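Local coordinates for fibronectin type III domain-containing protein (Simiduia agarivorans, PDB 6P2K) that probably hydrolyses xyloglucan and related beta-glucans as a glycoside hydrolase of family 74, this chain being the beta-propeller part of a longer zinc-binding protein, at residues G15-D19 / W121-D125; A33-V39 / N58-V63; G76-G80 / F127-F131. One frame throughout, in Å; residues are numbered along the deposited sequence.

Contact 1: residues G15-D19 / W121-D125. With ZN (zinc ion), chain Q.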
# COMPACT_ATOMS: atom_id res chain seq x y z
N GLY B 15 -1.16 41.13 5.05
CA GLY B 15 -1.90 42.19 4.42
C GLY B 15 -0.94 43.17 3.76
O GLY B 15 0.25 43.21 4.06
N GLN B 16 -1.50 43.97 2.84
CA GLN B 16 -0.69 44.90 2.06
C GLN B 16 0.11 45.82 2.97
O GLN B 16 -0.44 46.46 3.87
CB GLN B 16 -1.59 45.71 1.12
CG GLN B 16 -0.85 46.71 0.25
CD GLN B 16 -1.76 47.37 -0.79
OE1 GLN B 16 -2.37 48.41 -0.53
NE2 GLN B 16 -1.85 46.76 -1.96
N VAL B 17 1.42 45.88 2.74
CA VAL B 17 2.33 46.66 3.56
C VAL B 17 2.61 47.97 2.86
O VAL B 17 2.91 48.00 1.66
CB VAL B 17 3.63 45.88 3.83
CG1 VAL B 17 4.58 46.71 4.68
CG2 VAL B 17 3.33 44.55 4.50
N GLN B 18 2.52 49.08 3.61
CA GLN B 18 2.70 50.40 3.01
C GLN B 18 4.16 50.82 2.96
O GLN B 18 4.61 51.35 1.94
CB GLN B 18 1.88 51.44 3.78
CG GLN B 18 0.42 51.06 3.95
CD GLN B 18 -0.29 50.94 2.61
OE1 GLN B 18 -0.44 51.91 1.88
NE2 GLN B 18 -0.74 49.73 2.29
N ASP B 19 4.92 50.57 4.03
CA ASP B 19 6.30 51.02 4.08
C ASP B 19 7.00 50.39 5.28
O ASP B 19 6.35 49.97 6.24
CB ASP B 19 6.40 52.54 4.15
CG ASP B 19 7.69 53.07 3.58
OD1 ASP B 19 8.47 52.27 3.03
OD2 ASP B 19 7.93 54.29 3.67
N TRP B 121 -1.67 59.84 -0.30
CA TRP B 121 -2.27 58.58 0.13
C TRP B 121 -1.79 57.39 -0.68
O TRP B 121 -2.51 56.39 -0.76
CB TRP B 121 -3.80 58.67 0.06
CG TRP B 121 -4.29 59.05 -1.30
CD1 TRP B 121 -4.64 58.20 -2.31
CD2 TRP B 121 -4.48 60.38 -1.81
NE1 TRP B 121 -5.04 58.92 -3.41
CE2 TRP B 121 -4.95 60.25 -3.13
CE3 TRP B 121 -4.30 61.66 -1.28
CZ2 TRP B 121 -5.24 61.36 -3.93
CZ3 TRP B 121 -4.59 62.75 -2.07
CH2 TRP B 121 -5.06 62.60 -3.38
N ARG B 122 -0.61 57.46 -1.30
CA ARG B 122 -0.00 56.34 -2.05
C ARG B 122 -0.97 55.90 -3.14
O ARG B 122 -1.49 56.76 -3.87
CB ARG B 122 0.40 55.25 -1.05
CG ARG B 122 1.42 55.71 -0.04
CD ARG B 122 2.08 54.54 0.66
NE ARG B 122 3.21 54.99 1.47
CZ ARG B 122 4.49 54.86 1.11
NH1 ARG B 122 4.80 54.28 -0.04
NH2 ARG B 122 5.45 55.31 1.91
N ASP B 123 -1.24 54.60 -3.29
CA ASP B 123 -2.16 54.09 -4.29
C ASP B 123 -3.56 53.83 -3.73
O ASP B 123 -4.38 53.22 -4.41
CB ASP B 123 -1.60 52.80 -4.89
CG ASP B 123 -1.21 51.78 -3.83
OD1 ASP B 123 -0.75 52.20 -2.75
OD2 ASP B 123 -1.37 50.57 -4.08
N ASP B 124 -3.84 54.28 -2.51
CA ASP B 124 -5.13 54.02 -1.88
C ASP B 124 -6.18 55.00 -2.37
O ASP B 124 -6.85 55.66 -1.57
CB ASP B 124 -5.00 54.11 -0.36
CG ASP B 124 -4.90 52.75 0.30
OD1 ASP B 124 -4.75 51.73 -0.41
OD2 ASP B 124 -4.97 52.69 1.55
N ASP B 125 -6.35 55.10 -3.69
CA ASP B 125 -7.31 56.05 -4.24
C ASP B 125 -8.74 55.70 -3.85
O ASP B 125 -9.60 56.60 -3.77
CB ASP B 125 -7.18 56.12 -5.76
CG ASP B 125 -5.97 56.94 -6.20
OD1 ASP B 125 -6.06 58.19 -6.17
OD2 ASP B 125 -4.94 56.34 -6.57
ZN ZN Q . -3.67 50.01 -0.50
O HOH W 1 -4.80 48.73 0.73
O HOH W 2 -4.38 49.42 -2.39
O HOH W 3 -2.36 51.64 -0.27

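Contact 2: residues A33-V39 / N58-V63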
# COMPACT_ATOMS: atom_id res chain seq x y z
N ALA B 33 4.60 50.40 8.42
CA ALA B 33 3.32 51.07 8.24
C ALA B 33 2.34 50.07 7.64
O ALA B 33 2.43 49.72 6.46
CB ALA B 33 3.47 52.29 7.34
N SER B 34 1.40 49.60 8.46
CA SER B 34 0.28 48.80 7.99
C SER B 34 -0.88 49.72 7.63
O SER B 34 -0.86 50.92 7.91
CB SER B 34 -0.14 47.80 9.06
OG SER B 34 -0.80 48.46 10.12
N ASP B 35 -1.90 49.15 7.01
CA ASP B 35 -3.08 49.94 6.68
C ASP B 35 -4.26 49.69 7.62
O ASP B 35 -5.28 50.37 7.49
CB ASP B 35 -3.51 49.69 5.22
CG ASP B 35 -3.63 48.22 4.87
OD1 ASP B 35 -3.37 47.36 5.74
OD2 ASP B 35 -3.98 47.92 3.71
N MET B 36 -4.13 48.76 8.57
CA MET B 36 -5.20 48.54 9.54
C MET B 36 -4.72 48.29 10.97
O MET B 36 -5.56 48.11 11.85
CB MET B 36 -6.09 47.37 9.09
CG MET B 36 -6.84 47.65 7.79
SD MET B 36 -8.08 46.44 7.35
CE MET B 36 -9.49 47.05 8.26
N GLU B 37 -3.41 48.29 11.23
CA GLU B 37 -2.88 48.09 12.58
C GLU B 37 -2.05 49.27 13.07
O GLU B 37 -1.44 49.17 14.15
CB GLU B 37 -2.02 46.82 12.66
CG GLU B 37 -2.80 45.54 12.74
CD GLU B 37 -3.46 45.21 11.43
OE1 GLU B 37 -4.66 44.85 11.46
OE2 GLU B 37 -2.78 45.31 10.38
N GLY B 38 -1.99 50.36 12.33
CA GLY B 38 -1.10 51.44 12.73
C GLY B 38 0.35 51.07 12.48
O GLY B 38 0.68 50.40 11.50
N VAL B 39 1.22 51.50 13.39
CA VAL B 39 2.66 51.40 13.22
C VAL B 39 3.20 50.31 14.13
O VAL B 39 2.89 50.27 15.32
CB VAL B 39 3.35 52.75 13.52
CG1 VAL B 39 4.87 52.59 13.50
CG2 VAL B 39 2.90 53.81 12.54
N ASN B 58 -5.76 54.21 11.67
CA ASN B 58 -4.73 53.19 11.59
C ASN B 58 -4.27 52.89 10.17
O ASN B 58 -3.44 52.00 9.97
CB ASN B 58 -5.21 51.90 12.26
CG ASN B 58 -5.16 51.99 13.77
OD1 ASN B 58 -4.31 52.67 14.34
ND2 ASN B 58 -6.09 51.31 14.43
N ARG B 59 -4.76 53.63 9.17
CA ARG B 59 -4.26 53.51 7.80
C ARG B 59 -3.05 54.43 7.68
O ARG B 59 -3.17 55.62 7.41
CB ARG B 59 -5.34 53.87 6.80
CG ARG B 59 -5.01 53.50 5.36
CD ARG B 59 -6.26 53.40 4.51
NE ARG B 59 -7.10 52.26 4.90
CZ ARG B 59 -7.03 51.06 4.34
NH1 ARG B 59 -6.17 50.82 3.36
NH2 ARG B 59 -7.83 50.09 4.76
N VAL B 60 -1.86 53.86 7.88
CA VAL B 60 -0.62 54.63 7.95
C VAL B 60 0.04 54.65 6.58
O VAL B 60 0.25 53.60 5.96
CB VAL B 60 0.33 54.04 9.00
CG1 VAL B 60 1.63 54.85 9.04
CG2 VAL B 60 -0.33 54.03 10.37
N PHE B 61 0.38 55.86 6.10
CA PHE B 61 1.02 56.03 4.81
C PHE B 61 2.49 56.44 4.91
O PHE B 61 3.20 56.34 3.91
CB PHE B 61 0.27 57.08 3.98
CG PHE B 61 -1.09 56.64 3.53
CD1 PHE B 61 -1.26 55.43 2.88
CD2 PHE B 61 -2.20 57.43 3.76
CE1 PHE B 61 -2.52 55.02 2.47
CE2 PHE B 61 -3.45 57.03 3.35
CZ PHE B 61 -3.61 55.82 2.70
N ALA B 62 2.95 56.91 6.07
CA ALA B 62 4.32 57.38 6.19
C ALA B 62 4.74 57.41 7.66
O ALA B 62 3.93 57.68 8.55
CB ALA B 62 4.49 58.77 5.57
N VAL B 63 6.02 57.13 7.89
CA VAL B 63 6.64 57.24 9.20
C VAL B 63 8.01 57.89 9.02
O VAL B 63 8.75 57.54 8.09
CB VAL B 63 6.78 55.87 9.90
CG1 VAL B 63 7.46 56.02 11.25
CG2 VAL B 63 5.42 55.21 10.07

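Contact 3: residues G76-G80 / F127-F131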
# COMPACT_ATOMS: atom_id res chain seq x y z
N GLY B 76 2.15 59.75 9.27
CA GLY B 76 1.12 60.26 8.39
C GLY B 76 0.06 59.20 8.14
O GLY B 76 0.37 58.09 7.69
N THR B 77 -1.19 59.55 8.43
CA THR B 77 -2.32 58.64 8.27
C THR B 77 -3.38 59.26 7.37
O THR B 77 -3.26 60.41 6.92
CB THR B 77 -2.94 58.27 9.62
OG1 THR B 77 -3.66 59.40 10.14
CG2 THR B 77 -1.87 57.86 10.61
N LEU B 78 -4.43 58.48 7.12
CA LEU B 78 -5.53 58.94 6.28
C LEU B 78 -6.25 60.13 6.90
O LEU B 78 -6.86 60.93 6.19
CB LEU B 78 -6.50 57.79 6.02
CG LEU B 78 -7.68 58.02 5.07
CD1 LEU B 78 -7.20 58.41 3.68
CD2 LEU B 78 -8.56 56.78 5.02
N TYR B 79 -6.20 60.26 8.23
CA TYR B 79 -6.85 61.36 8.92
C TYR B 79 -5.88 62.45 9.36
O TYR B 79 -6.30 63.41 10.02
CB TYR B 79 -7.64 60.86 10.12
CG TYR B 79 -8.72 61.82 10.58
CD1 TYR B 79 -9.82 62.10 9.77
CD2 TYR B 79 -8.63 62.47 11.81
CE1 TYR B 79 -10.80 62.98 10.18
CE2 TYR B 79 -9.62 63.36 12.22
CZ TYR B 79 -10.70 63.61 11.40
OH TYR B 79 -11.68 64.49 11.80
N GLY B 80 -4.60 62.34 9.03
CA GLY B 80 -3.67 63.41 9.28
C GLY B 80 -2.43 62.95 10.01
O GLY B 80 -2.28 61.79 10.39
N PHE B 127 -9.70 54.87 -0.98
CA PHE B 127 -9.90 55.19 0.42
C PHE B 127 -9.81 56.68 0.74
O PHE B 127 -10.13 57.07 1.86
CB PHE B 127 -8.88 54.45 1.30
CG PHE B 127 -9.19 53.00 1.52
CD1 PHE B 127 -8.76 52.03 0.62
CD2 PHE B 127 -9.92 52.59 2.63
CE1 PHE B 127 -9.05 50.70 0.83
CE2 PHE B 127 -10.20 51.25 2.84
CZ PHE B 127 -9.77 50.30 1.94
N ILE B 128 -9.38 57.52 -0.21
CA ILE B 128 -9.17 58.93 0.08
C ILE B 128 -10.47 59.63 0.46
O ILE B 128 -10.45 60.69 1.09
CB ILE B 128 -8.48 59.63 -1.12
CG1 ILE B 128 -7.99 61.02 -0.74
CG2 ILE B 128 -9.43 59.71 -2.30
CD1 ILE B 128 -7.23 61.08 0.58
N GLY B 129 -11.61 59.05 0.11
CA GLY B 129 -12.89 59.67 0.42
C GLY B 129 -13.57 59.21 1.69
O GLY B 129 -14.69 59.66 1.96
N LYS B 130 -12.93 58.36 2.49
CA LYS B 130 -13.61 57.77 3.64
C LYS B 130 -14.02 58.83 4.66
O LYS B 130 -15.07 58.71 5.30
CB LYS B 130 -12.73 56.70 4.29
CG LYS B 130 -12.50 55.46 3.44
CD LYS B 130 -13.76 54.60 3.33
CE LYS B 130 -13.45 53.29 2.63
NZ LYS B 130 -14.68 52.52 2.28
N PHE B 131 -13.20 59.87 4.83
CA PHE B 131 -13.52 60.96 5.74
C PHE B 131 -13.90 62.25 5.00
O PHE B 131 -13.77 63.34 5.56
CB PHE B 131 -12.36 61.23 6.69
CG PHE B 131 -12.01 60.08 7.58
CD1 PHE B 131 -12.72 59.84 8.75
CD2 PHE B 131 -10.95 59.23 7.27
CE1 PHE B 131 -12.40 58.79 9.58
CE2 PHE B 131 -10.62 58.18 8.10
CZ PHE B 131 -11.35 57.95 9.26

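Contact 1: residues G15-D19 / W121-D125
The guanidinium of Arg-122 carries the backbone carbonyl of Gln-18 over one face, Gln-18 O standing 3.5 Å above the plane and over its centre. Asp-19 meets the same group obliquely, in a salt bridge of 3.2 Å from Asp-19 OD2 to Arg-122 NH2, the carboxylate and guanidinium planes being turned 56° apart. The guanidinium also gives a hydrogen bond from NE to the backbone oxygen of Phe-61, so that strands of two different sheets, 17-22 and 60-66, help fix its rotation. Within residues 121-125 the indole of Trp-121 is held at its edge: NE1 donates, within the ring plane, to Asp-125 OD1 at 3.0 Å, although that oxygen is approached from above its own carboxylate plane. Zinc joins the two segments more directly. Gln-16 OE1 binds the ion at 2.1 Å and Asp-124 OD1 at 2.0 Å, and three waters complete the observed set of five oxygen ligands. With CG anti to the backbone N (chi1 -180°) and the chain extended beyond it, the Gln-16 amide reaches out to the metal, its plane 37° from that of the Asp-124 carboxylate. In this propeller protein, residues 17-19 begin an edge strand, the first in chain order, of a four-stranded antiparallel sheet, where Gln-18 and Asp-19 form a classic beta bulge opposite Ala-33. Residues 121-124 make a type II' turn, in the connection between strands 114-119 and 139-144, closed by a bond of 3.0 Å from Asp-124 N to Trp-121 O. Behind the metal, Asp-124 OD2 forms a salt bridge with Arg-59; nearby, Asp-123 OD1 forms one with Arg-334. Water 3, a zinc ligand, lies 2.9 Å from Gln-18 OE1.

Contact 2: residues A33-V39 / N58-V63
Two backbone bonds tie the turn at 34-38 to the entry of strand 60-66, Val-60 N donating to Ser-34 O at 3.1 Å in the carbonyl plane, and Gly-38 N to Asn-58 O at 3.2 Å on a lone pair. The turn is braced internally by Ser-34, whose OG accepts from Glu-37 N in an ST motif and donates to Gly-38 O, while Ser-34 N reaches that oxygen from the opposite face of its plane. Gly-38 has positive phi and lies against Asn-58; a beta carbon there would fall 3.1 Å from Asn-58 OD1. On the apolar side, Val-60 CG1 packs on Ala-33 CB at 3.6 Å, and its CG2 rests against Gly-38 CA. Val-39 and Val-63 meet tip to tip through their CG2 methyls, 3.8 Å apart, so the facing sides of two adjacent four-stranded sheets are joined by small aliphatic groups. Arg-59 runs alongside Asp-35, pointing the same way. Its chain bends at chi3 (-67°), which lays the guanidinium against the backbone of Asp-35: Asp-35 O lies 3.5 Å over one face, offset toward the rim, and Asp-35 CB is 3.4 Å from Arg-59 NH1. The salt bridge from Asp-35 OD2 to Arg-59 NH1 is long, at 3.7 Å. Closer polar partners lie beyond the two segments, where NH2 bonds to Gln-713 and NH1 forms a salt bridge with the zinc ligand Asp-124, while Phe-127 adds a cation-pi contact. Arg-59 is thus probably balanced mainly by Asp-124, with Asp-35 a weaker partner, and likely steadies that ligand from the second shell.

Contact 3: residues G76-G80 / F127-F131
Tyr-79 presents a ring edge to the face of Phe-131 in an edge-to-face pair, the centroids 4.9 Å apart and the planes inclined at 57°. The touching atom is Tyr-79 CD1, which sits over the Phe-131 ring toward its rim, 3.7 Å from CG. Aliphatic packing is carried by Leu-78. Its CG is placed trans to the amide nitrogen (chi1 -176°), which sends the branched end out to residues 127-131: CD2 meets the edge of the Phe-131 ring, 4.0 Å from CE2, while CD1 touches Ile-128 CD1 at 4.1 Å. Leu-78 CD2 also lies 3.5 Å from Phe-127 O, a carbonyl already engaged by Lys-130 N at 3.1 Å. Were Phe-131 replaced by alanine, the Tyr-79 edge would probably lose the face it rests on, and a gap would open beside Leu-78 CD2. No hydrogen bond crosses between the segments; polar bonding instead shapes each turn. Both 77-80 and 127-130 are type I turns. In the first, Thr-77 OG1 donates to Gly-80 O at 2.8 Å on a lone pair, and accepts from Tyr-79 N in an ST turn, which, with the backbone bonds between Thr-77 and Gly-80, closes the tight hairpin from which Leu-78 and Tyr-79 project. That hairpin links strands 72-77 and 80-84, so the contact packs its tip against the long connection between strands 114-119 and 139-144. Around it, Leu-78 leans on Phe-61 of strand 60-66, the Phe-131 ring also meets that of Tyr-712, and helix 681-684 touches both Tyr-79 and Phe-131 through Val-684.

Overall arrangement
The three contact centres lie about 9 Å (1 and 2), about 11 Å (2 and 3) and about 12 Å (1 and 3) apart. Contacts 1 and 2 share one four-stranded sheet through neighbouring strands 17-22 and 30-34; contacts 2 and 3 share the next through strands 60-66 and 72-77. Along the chain, contact 2 is nested within the loop closed by contact 1 and precedes contact 3, whereas contacts 1 and 3 interleave, 76-80 lying between 15-19 and 121-125. The connection after strand 114-119 reaches from its own sheet to the two before it, supplying a zinc ligand near its start and, a few residues on, side chains that pack on the 77-80 hairpin, with Arg-59 between them.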